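Local coordinates for protein extracellular ligand-binding receptor (Rhodopseudomonas palustris, PDB 3SG0) that binds benzoylformate (phenylglyoxylate) and probably serves as the extracellular solute-binding component of a transport system for aromatic acids, at residues A[148-153]-A[372-377]; A[245-250]-A[268-273]; A[27-32]-A[86-91]. All coordinates share one frame; numbering follows the deposited sequence.

In the fold
Interactions 1 and 2 are neighbours, their centres 9 Å apart, and they share a small antiparallel sheet in which strand 266-269 pairs with strand 373-378. The backbone of Phe-373 in interaction 1 meets that of Gly-269 in interaction 2, with Phe-373 O 2.8 Å from Gly-269 N. Interaction 2 reaches the ligand itself through His-247 and Gly-248, whereas the side chain of Ile-150 in interaction 1 is about 13 Å from bound benzoyl-formic acid. Interaction 3 belongs to a different sheet, the mixed one containing strand 28-34. Its nearest atoms are about 17 Å from interaction 2 and about 25 Å from interaction 1.

Interaction 1: residues A[148-153]-A[372-377]; sequences EAIGKY and AFLIEI
Leu-374 inserts its forked end between two side chains of helix 143-156, one methyl directed mainly to Tyr-153, the other to Ile-150. CD1 lies 3.5 Å from Tyr-153 CD1, approaching the phenol ring obliquely and also packing near its CB and CG. CD2 turns to Ile-150, whose CD1 is 3.7 Å from Leu-374 CD2. One helical turn back from Tyr-153, the methyl groups of Ala-149 and Ala-372 meet head-on, CB to CB at 3.6 Å. Every direct contact is apolar; no hydrogen bond joins the two segments.

The side-chain torsions explain this fit. Tyr-153 holds CG opposite its backbone N (chi1 179°), which carries the ring across toward the strand, where its CD1 corner meets the leucine methyl. Although the first bond of Ile-150 does not aim at the strand, CG1 is anti to the backbone N (chi1 -164°) and carries CD1 over to Leu-374. The small residues Ala-149 and Ala-372 let the backbones come closest, with their CA atoms 6.5 Å apart. The axes of helix 148-153 and strand 373-377 pass 9.3 Å from each other at a crossing angle of -65°.

Strand 373-378 is the middle strand of a three-stranded antiparallel sheet. Ile-375 forms backbone hydrogen bonding with Phe-267 on one side, while Glu-376 pairs with Arg-383 on the other. Ile-266 of the neighbouring strand also touches both Ile-150 and Tyr-153, so helix 143-156 packs against two adjacent strands, and Lys-385 adjoins Tyr-153 near the C-terminal end of the chain.

Interaction 2: residues A[245-250]-A[268-273]; sequences QTHGVA and AGEAFS. With 173 (benzoyl-formic acid), chain B.
His-247 joins the ligand pocket to the turn that follows strand 266-269 through a short, nearly straight hydrogen bond. Its ND1 donates to Glu-270 OE2 at 2.5 Å, with an N-H...O angle of 169°. The acceptor lies at the imidazole edge, in the ring plane, and uses its syn lone pair; the carboxylate plane is turned 45° from the ring. Glu-270 reaches this position by bending at chi2 (74°), which brings its end back toward the histidine. The opposite ring nitrogen, NE2, is hydrogen-bonded to Asp-143 OD1. Gripped by a carboxylate at each nitrogen, the ring has its rotation fixed, and the two acids would be expected to favour a protonated imidazole.

Contacts with benzoyl-formic acid are apolar here. The phenyl corner C1E sits over one face of the His-247 ring, 3.6 Å from CD2, with the two rings steeply inclined, so this is not a parallel stack. Gly-248, with no side chain, lets the phenyl ring come up to its CA, 3.6 Å from C1D. This is part of the binding site of a periplasmic binding protein fold, in which Thr-99, Ala-121 and Arg-198 hydrogen-bond the same ligand. An ST turn shapes the loop at this point, Thr-246 OG1 accepting from Gly-248 N.

Three waters bridge the segments. Water 1 links Gln-245 O to Ala-268 N, and water 2 accepts from His-247 N while donating to Ala-268 O; together they mediate backbone pairing beside the strand. Water 3 connects Ala-250 O with Ser-273 OG.

Direct packing is sparse: His-247 CB lies 3.9 Å from Gly-269 CA, and Ala-250 CB is 3.7 Å from Ser-273 OG.

Interaction 3: residues A[27-32]-A[86-91]; sequences EIKIGI and SEEKVD
A strand-to-loop contact, part backbone pairing and part side-chain hydrogen bonding, joins the start of strand 28-34 to the connection between helix 74-86 and strand 92-94. Lys-29 and Asp-91 form its polar centre. Asp-91 N donates to Lys-29 O at 2.8 Å, and Lys-29 N donates to Asp-91 OD2 at 2.9 Å. OD2 is met on its anti side, with the donor 16° out of the carboxylate plane. Water 4 bridges this oxygen to Glu-27 O, while OD1 accepts from Gly-332 N, so both carboxylate oxygens are engaged.

Segment 86-91 is the return from helix to strand in the beta-alpha-beta crossover 61-69, 74-86, 92-94, whose strands flank strand 28-34, parallel to it, in the mixed sheet of a periplasmic binding protein; Gly-31 continues the pairing to Val-92. Lys-89, with positive phi (53°), turns the chain out of the helix toward this sheet. Val-90 then places CG1 3.6 Å from Gly-31 N, over the bare backbone of that glycine.

The extended Lys-29 chain runs past the loop, its CD 3.4 Å from Glu-88 O. Its NZ makes a long salt bridge to Glu-88 OE1, 3.9 Å away, and donates to water 5, which in turn donates to Glu-88 O.

Interaction 1: residues A[148-153]-A[372-377]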
loop_
_atom_site.group_PDB
_atom_site.type_symbol
_atom_site.label_atom_id
_atom_site.label_comp_id
_atom_site.label_asym_id
_atom_site.label_seq_id
_atom_site.Cartn_x
_atom_site.Cartn_y
_atom_site.Cartn_z
ATOM N N GLU A 148 7.078 0.282 -13.394
ATOM C CA GLU A 148 8.141 -0.134 -14.301
ATOM C C GLU A 148 8.027 -1.620 -14.616
ATOM O O GLU A 148 8.166 -2.026 -15.774
ATOM C CB GLU A 148 9.519 0.188 -13.720
ATOM C CG GLU A 148 9.831 1.675 -13.628
ATOM C CD GLU A 148 10.053 2.332 -14.981
ATOM O OE1 GLU A 148 10.077 1.616 -16.003
ATOM O OE2 GLU A 148 10.208 3.571 -15.021
ATOM N N ALA A 149 7.758 -2.431 -13.600
ATOM C CA ALA A 149 7.665 -3.875 -13.795
ATOM C C ALA A 149 6.473 -4.280 -14.668
ATOM O O ALA A 149 6.593 -5.128 -15.555
ATOM C CB ALA A 149 7.611 -4.589 -12.450
ATOM N N ILE A 150 5.313 -3.687 -14.419
ATOM C CA ILE A 150 4.142 -4.020 -15.217
ATOM C C ILE A 150 4.287 -3.491 -16.646
ATOM O O ILE A 150 3.864 -4.152 -17.599
ATOM C CB ILE A 150 2.814 -3.563 -14.537
ATOM C CG1 ILE A 150 1.610 -4.262 -15.179
ATOM C CG2 ILE A 150 2.658 -2.045 -14.562
ATOM C CD1 ILE A 150 1.611 -5.775 -15.013
ATOM N N GLY A 151 4.905 -2.323 -16.802
ATOM C CA GLY A 151 5.171 -1.788 -18.133
ATOM C C GLY A 151 6.026 -2.723 -18.970
ATOM O O GLY A 151 5.745 -2.964 -20.152
ATOM N N LYS A 152 7.072 -3.265 -18.353
ATOM C CA LYS A 152 7.941 -4.220 -19.027
ATOM C C LYS A 152 7.171 -5.467 -19.435
ATOM O O LYS A 152 7.349 -5.982 -20.543
ATOM C CB LYS A 152 9.118 -4.594 -18.131
ATOM C CG LYS A 152 10.167 -3.508 -17.994
ATOM C CD LYS A 152 11.377 -4.032 -17.238
ATOM C CE LYS A 152 12.524 -3.037 -17.246
ATOM N NZ LYS A 152 12.281 -1.900 -16.322
ATOM N N TYR A 153 6.322 -5.969 -18.546
ATOM C CA TYR A 153 5.525 -7.141 -18.870
ATOM C C TYR A 153 4.590 -6.864 -20.040
ATOM O O TYR A 153 4.506 -7.652 -20.978
ATOM C CB TYR A 153 4.718 -7.639 -17.670
ATOM C CG TYR A 153 3.882 -8.837 -18.033
ATOM C CD1 TYR A 153 4.457 -10.098 -18.123
ATOM C CD2 TYR A 153 2.536 -8.708 -18.337
ATOM C CE1 TYR A 153 3.711 -11.198 -18.476
ATOM C CE2 TYR A 153 1.780 -9.810 -18.699
ATOM C CZ TYR A 153 2.376 -11.053 -18.762
ATOM O OH TYR A 153 1.637 -12.158 -19.116
ATOM N N ALA A 372 9.121 -6.608 -6.994
ATOM C CA ALA A 372 7.969 -6.616 -7.893
ATOM C C ALA A 372 7.692 -8.032 -8.366
ATOM O O ALA A 372 8.509 -8.637 -9.067
ATOM C CB ALA A 372 8.197 -5.693 -9.086
ATOM N N PHE A 373 6.551 -8.573 -7.968
ATOM C CA PHE A 373 6.110 -9.892 -8.416
ATOM C C PHE A 373 4.884 -9.751 -9.305
ATOM O O PHE A 373 3.933 -9.054 -8.954
ATOM C CB PHE A 373 5.780 -10.783 -7.219
ATOM C CG PHE A 373 6.974 -11.119 -6.370
ATOM C CD1 PHE A 373 7.736 -12.245 -6.633
ATOM C CD2 PHE A 373 7.357 -10.289 -5.329
ATOM C CE1 PHE A 373 8.852 -12.544 -5.858
ATOM C CE2 PHE A 373 8.463 -10.587 -4.558
ATOM C CZ PHE A 373 9.208 -11.716 -4.824
ATOM N N LEU A 374 4.898 -10.386 -10.467
ATOM C CA LEU A 374 3.739 -10.358 -11.344
ATOM C C LEU A 374 2.692 -11.331 -10.839
ATOM O O LEU A 374 2.965 -12.527 -10.698
ATOM C CB LEU A 374 4.133 -10.657 -12.790
ATOM C CG LEU A 374 4.911 -9.540 -13.488
ATOM C CD1 LEU A 374 5.466 -10.022 -14.813
ATOM C CD2 LEU A 374 4.026 -8.323 -13.698
ATOM N N ILE A 375 1.510 -10.797 -10.557
ATOM C CA ILE A 375 0.401 -11.547 -9.994
ATOM C C ILE A 375 -0.715 -11.634 -11.023
ATOM O O ILE A 375 -0.998 -10.659 -11.727
ATOM C CB ILE A 375 -0.156 -10.840 -8.730
ATOM C CG1 ILE A 375 0.969 -10.506 -7.741
ATOM C CG2 ILE A 375 -1.255 -11.677 -8.082
ATOM C CD1 ILE A 375 1.749 -11.710 -7.225
ATOM N N GLU A 376 -1.355 -12.794 -11.097
ATOM C CA GLU A 376 -2.490 -13.006 -11.979
ATOM C C GLU A 376 -3.656 -13.542 -11.160
ATOM O O GLU A 376 -3.452 -14.341 -10.242
ATOM C CB GLU A 376 -2.110 -14.023 -13.062
ATOM C CG GLU A 376 -3.158 -14.260 -14.140
ATOM C CD GLU A 376 -2.737 -15.351 -15.111
ATOM O OE1 GLU A 376 -2.018 -16.276 -14.682
ATOM O OE2 GLU A 376 -3.117 -15.280 -16.299
ATOM N N ILE A 377 -4.873 -13.111 -11.482
ATOM C CA ILE A 377 -6.062 -13.734 -10.910
ATOM C C ILE A 377 -6.403 -14.948 -11.770
ATOM O O ILE A 377 -6.777 -14.810 -12.935
ATOM C CB ILE A 377 -7.253 -12.757 -10.834
ATOM C CG1 ILE A 377 -6.870 -11.552 -9.965
ATOM C CG2 ILE A 377 -8.484 -13.467 -10.288
ATOM C CD1 ILE A 377 -7.938 -10.484 -9.905
#

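Interaction 2: residues A[245-250]-A[268-273]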
loop_
_atom_site.group_PDB
_atom_site.type_symbol
_atom_site.label_atom_id
_atom_site.label_comp_id
_atom_site.label_asym_id
_atom_site.label_seq_id
_atom_site.Cartn_x
_atom_site.Cartn_y
_atom_site.Cartn_z
ATOM N N GLN A 245 -4.105 -4.269 -13.838
ATOM C CA GLN A 245 -4.450 -3.453 -12.686
ATOM C C GLN A 245 -3.172 -3.206 -11.887
ATOM O O GLN A 245 -2.067 -3.329 -12.426
ATOM C CB GLN A 245 -5.553 -4.120 -11.854
ATOM C CG GLN A 245 -6.909 -4.188 -12.567
ATOM C CD GLN A 245 -7.954 -3.230 -11.997
ATOM O OE1 GLN A 245 -7.637 -2.270 -11.296
ATOM N NE2 GLN A 245 -9.219 -3.501 -12.293
ATOM N N THR A 246 -3.338 -2.834 -10.623
ATOM C CA THR A 246 -2.236 -2.517 -9.717
ATOM C C THR A 246 -2.425 -3.272 -8.411
ATOM O O THR A 246 -3.475 -3.874 -8.172
ATOM C CB THR A 246 -2.195 -1.024 -9.358
ATOM O OG1 THR A 246 -3.333 -0.701 -8.543
ATOM C CG2 THR A 246 -2.158 -0.149 -10.601
ATOM N N HIS A 247 -1.423 -3.201 -7.538
ATOM C CA HIS A 247 -1.509 -3.860 -6.242
ATOM C C HIS A 247 -2.593 -3.291 -5.324
ATOM O O HIS A 247 -2.836 -3.836 -4.250
ATOM C CB HIS A 247 -0.147 -3.911 -5.539
ATOM C CG HIS A 247 0.478 -2.572 -5.279
ATOM N ND1 HIS A 247 1.679 -2.455 -4.612
ATOM C CD2 HIS A 247 0.095 -1.308 -5.590
ATOM C CE1 HIS A 247 2.010 -1.180 -4.524
ATOM N NE2 HIS A 247 1.067 -0.461 -5.110
ATOM N N GLY A 248 -3.251 -2.208 -5.741
ATOM C CA GLY A 248 -4.441 -1.739 -5.048
ATOM C C GLY A 248 -5.589 -2.738 -5.100
ATOM O O GLY A 248 -6.540 -2.606 -4.322
ATOM N N VAL A 249 -5.519 -3.730 -5.986
ATOM C CA VAL A 249 -6.614 -4.683 -6.117
ATOM C C VAL A 249 -6.353 -6.013 -5.420
ATOM O O VAL A 249 -7.173 -6.925 -5.513
ATOM C CB VAL A 249 -6.992 -4.948 -7.604
ATOM C CG1 VAL A 249 -7.153 -3.631 -8.362
ATOM C CG2 VAL A 249 -5.991 -5.881 -8.296
ATOM N N ALA A 250 -5.231 -6.119 -4.708
ATOM C CA ALA A 250 -4.720 -7.403 -4.225
ATOM C C ALA A 250 -5.460 -7.950 -3.000
ATOM O O ALA A 250 -4.866 -8.637 -2.157
ATOM C CB ALA A 250 -3.223 -7.291 -3.964
ATOM N N ALA A 268 1.498 -5.874 -11.038
ATOM C CA ALA A 268 2.737 -6.020 -10.292
ATOM C C ALA A 268 2.438 -5.760 -8.821
ATOM O O ALA A 268 1.852 -4.730 -8.468
ATOM C CB ALA A 268 3.782 -5.046 -10.811
ATOM N N GLY A 269 2.829 -6.690 -7.960
ATOM C CA GLY A 269 2.549 -6.573 -6.547
ATOM C C GLY A 269 3.586 -7.234 -5.664
ATOM O O GLY A 269 4.745 -7.447 -6.047
ATOM N N GLU A 270 3.141 -7.543 -4.454
ATOM C CA GLU A 270 4.013 -7.927 -3.354
ATOM C C GLU A 270 4.161 -9.430 -3.187
ATOM O O GLU A 270 3.284 -10.204 -3.572
ATOM C CB GLU A 270 3.480 -7.350 -2.036
ATOM C CG GLU A 270 3.628 -5.847 -1.888
ATOM C CD GLU A 270 2.657 -5.052 -2.743
ATOM O OE1 GLU A 270 1.426 -5.254 -2.638
ATOM O OE2 GLU A 270 3.154 -4.197 -3.503
ATOM N N ALA A 271 5.250 -9.824 -2.533
ATOM C CA ALA A 271 5.512 -11.226 -2.230
ATOM C C ALA A 271 4.315 -11.894 -1.581
ATOM O O ALA A 271 3.988 -13.031 -1.910
ATOM C CB ALA A 271 6.728 -11.350 -1.334
ATOM N N PHE A 272 3.655 -11.191 -0.664
ATOM C CA PHE A 272 2.487 -11.732 0.035
ATOM C C PHE A 272 1.495 -12.353 -0.942
ATOM O O PHE A 272 0.928 -13.419 -0.677
ATOM C CB PHE A 272 1.831 -10.593 0.823
ATOM C CG PHE A 272 0.565 -10.962 1.572
ATOM C CD1 PHE A 272 0.594 -11.162 2.949
ATOM C CD2 PHE A 272 -0.656 -11.024 0.922
ATOM C CE1 PHE A 272 -0.570 -11.443 3.654
ATOM C CE2 PHE A 272 -1.822 -11.314 1.627
ATOM C CZ PHE A 272 -1.771 -11.524 2.995
ATOM N N SER A 273 1.259 -11.678 -2.062
ATOM C CA SER A 273 0.241 -12.129 -3.009
ATOM C C SER A 273 0.640 -13.377 -3.779
ATOM O O SER A 273 -0.221 -14.118 -4.256
ATOM C CB SER A 273 -0.083 -11.015 -4.000
ATOM O OG SER A 273 -0.572 -9.864 -3.329
HETATM O O1B 173 B . -1.945 4.635 -1.948
HETATM C C1 173 B . -3.112 4.551 -2.227
HETATM O O1A 173 B . -3.926 5.657 -2.440
HETATM C C2 173 B . -3.711 3.221 -2.597
HETATM O O2 173 B . -4.781 3.165 -3.126
HETATM C C1G 173 B . -2.943 1.995 -2.215
HETATM C C2D 173 B . -2.340 1.902 -0.817
HETATM C C2E 173 B . -1.537 0.681 -0.421
HETATM C C3 173 B . -1.331 -0.437 -1.442
HETATM C C1E 173 B . -1.947 -0.313 -2.848
HETATM C C1D 173 B . -2.764 0.898 -3.248
HETATM O O HOH W 1 0.677 -3.182 -11.821
HETATM O O HOH W 2 0.896 -2.278 -9.092
HETATM O O HOH W 3 -2.771 -10.531 -1.961
#

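Interaction 3: residues A[27-32]-A[86-91]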
loop_
_atom_site.group_PDB
_atom_site.type_symbol
_atom_site.label_atom_id
_atom_site.label_comp_id
_atom_site.label_asym_id
_atom_site.label_seq_id
_atom_site.Cartn_x
_atom_site.Cartn_y
_atom_site.Cartn_z
ATOM N N GLU A 27 3.693 4.358 29.067
ATOM C CA GLU A 27 4.042 3.164 28.311
ATOM C C GLU A 27 4.300 3.614 26.881
ATOM O O GLU A 27 4.186 4.800 26.588
ATOM C CB GLU A 27 2.896 2.152 28.352
ATOM C CG GLU A 27 1.686 2.504 27.482
ATOM C CD GLU A 27 0.641 3.356 28.188
ATOM O OE1 GLU A 27 -0.549 3.260 27.813
ATOM O OE2 GLU A 27 0.999 4.124 29.105
ATOM N N ILE A 28 4.639 2.684 25.994
ATOM C CA ILE A 28 4.793 3.019 24.582
ATOM C C ILE A 28 3.406 3.198 23.974
ATOM O O ILE A 28 2.504 2.395 24.222
ATOM C CB ILE A 28 5.575 1.931 23.841
ATOM C CG1 ILE A 28 6.997 1.843 24.402
ATOM C CG2 ILE A 28 5.603 2.225 22.354
ATOM C CD1 ILE A 28 7.792 0.657 23.897
ATOM N N LYS A 29 3.230 4.255 23.188
ATOM C CA LYS A 29 1.927 4.555 22.594
ATOM C C LYS A 29 2.051 4.694 21.096
ATOM O O LYS A 29 2.931 5.401 20.599
ATOM C CB LYS A 29 1.358 5.838 23.186
ATOM C CG LYS A 29 1.070 5.765 24.671
ATOM C CD LYS A 29 0.514 7.085 25.160
ATOM C CE LYS A 29 0.069 7.000 26.606
ATOM N NZ LYS A 29 -0.682 8.225 27.006
ATOM N N ILE A 30 1.183 3.997 20.372
ATOM C CA ILE A 30 1.213 3.984 18.918
ATOM C C ILE A 30 -0.136 4.488 18.430
ATOM O O ILE A 30 -1.179 3.933 18.809
ATOM C CB ILE A 30 1.417 2.555 18.382
ATOM C CG1 ILE A 30 2.665 1.896 18.983
ATOM C CG2 ILE A 30 1.444 2.550 16.862
ATOM C CD1 ILE A 30 3.965 2.508 18.567
ATOM N N GLY A 31 -0.140 5.540 17.621
ATOM C CA GLY A 31 -1.372 6.058 17.049
ATOM C C GLY A 31 -1.541 5.579 15.628
ATOM O O GLY A 31 -0.566 5.534 14.877
ATOM N N ILE A 32 -2.766 5.235 15.244
ATOM C CA ILE A 32 -3.040 4.744 13.901
ATOM C C ILE A 32 -4.274 5.448 13.352
ATOM O O ILE A 32 -5.297 5.531 14.034
ATOM C CB ILE A 32 -3.302 3.220 13.900
ATOM C CG1 ILE A 32 -2.233 2.471 14.703
ATOM C CG2 ILE A 32 -3.360 2.696 12.476
ATOM C CD1 ILE A 32 -2.586 1.007 14.969
ATOM N N SER A 86 -0.883 15.483 19.704
ATOM C CA SER A 86 -0.929 16.552 20.696
ATOM C C SER A 86 -1.588 16.125 22.003
ATOM O O SER A 86 -1.220 16.617 23.073
ATOM C CB SER A 86 -1.626 17.795 20.127
ATOM O OG SER A 86 -3.033 17.646 20.134
ATOM N N GLU A 87 -2.558 15.223 21.926
ATOM C CA GLU A 87 -3.284 14.781 23.112
ATOM C C GLU A 87 -2.719 13.503 23.733
ATOM O O GLU A 87 -2.447 13.457 24.932
ATOM C CB GLU A 87 -4.782 14.628 22.819
ATOM C CG GLU A 87 -5.475 15.933 22.439
ATOM C CD GLU A 87 -6.958 15.757 22.157
ATOM O OE1 GLU A 87 -7.530 14.724 22.567
ATOM O OE2 GLU A 87 -7.553 16.655 21.521
ATOM N N GLU A 88 -2.531 12.470 22.919
ATOM C CA GLU A 88 -2.016 11.201 23.422
ATOM C C GLU A 88 -0.487 11.165 23.433
ATOM O O GLU A 88 0.113 10.317 24.088
ATOM C CB GLU A 88 -2.569 10.028 22.606
ATOM C CG GLU A 88 -4.087 9.907 22.633
ATOM C CD GLU A 88 -4.634 9.587 24.016
ATOM O OE1 GLU A 88 -3.837 9.271 24.926
ATOM O OE2 GLU A 88 -5.869 9.653 24.192
ATOM N N LYS A 89 0.139 12.091 22.712
ATOM C CA LYS A 89 1.600 12.157 22.630
ATOM C C LYS A 89 2.207 10.821 22.207
ATOM O O LYS A 89 3.169 10.326 22.798
ATOM C CB LYS A 89 2.189 12.668 23.945
ATOM C CG LYS A 89 1.723 14.089 24.244
ATOM C CD LYS A 89 2.278 14.652 25.538
ATOM C CE LYS A 89 1.758 16.070 25.750
ATOM N NZ LYS A 89 2.174 16.646 27.059
ATOM N N VAL A 90 1.638 10.241 21.159
ATOM C CA VAL A 90 2.093 8.940 20.707
ATOM C C VAL A 90 3.556 8.967 20.281
ATOM O O VAL A 90 4.069 9.975 19.779
ATOM C CB VAL A 90 1.217 8.381 19.570
ATOM C CG1 VAL A 90 -0.210 8.192 20.050
ATOM C CG2 VAL A 90 1.253 9.282 18.340
ATOM N N ASP A 91 4.228 7.845 20.488
ATOM C CA ASP A 91 5.625 7.722 20.107
ATOM C C ASP A 91 5.822 7.519 18.617
ATOM O O ASP A 91 6.859 7.905 18.069
ATOM C CB ASP A 91 6.262 6.576 20.881
ATOM C CG ASP A 91 6.231 6.817 22.365
ATOM O OD1 ASP A 91 6.865 7.795 22.807
ATOM O OD2 ASP A 91 5.553 6.057 23.096
HETATM O O HOH W 4 4.459 7.139 25.355
HETATM O O HOH W 5 1.172 10.201 27.184
#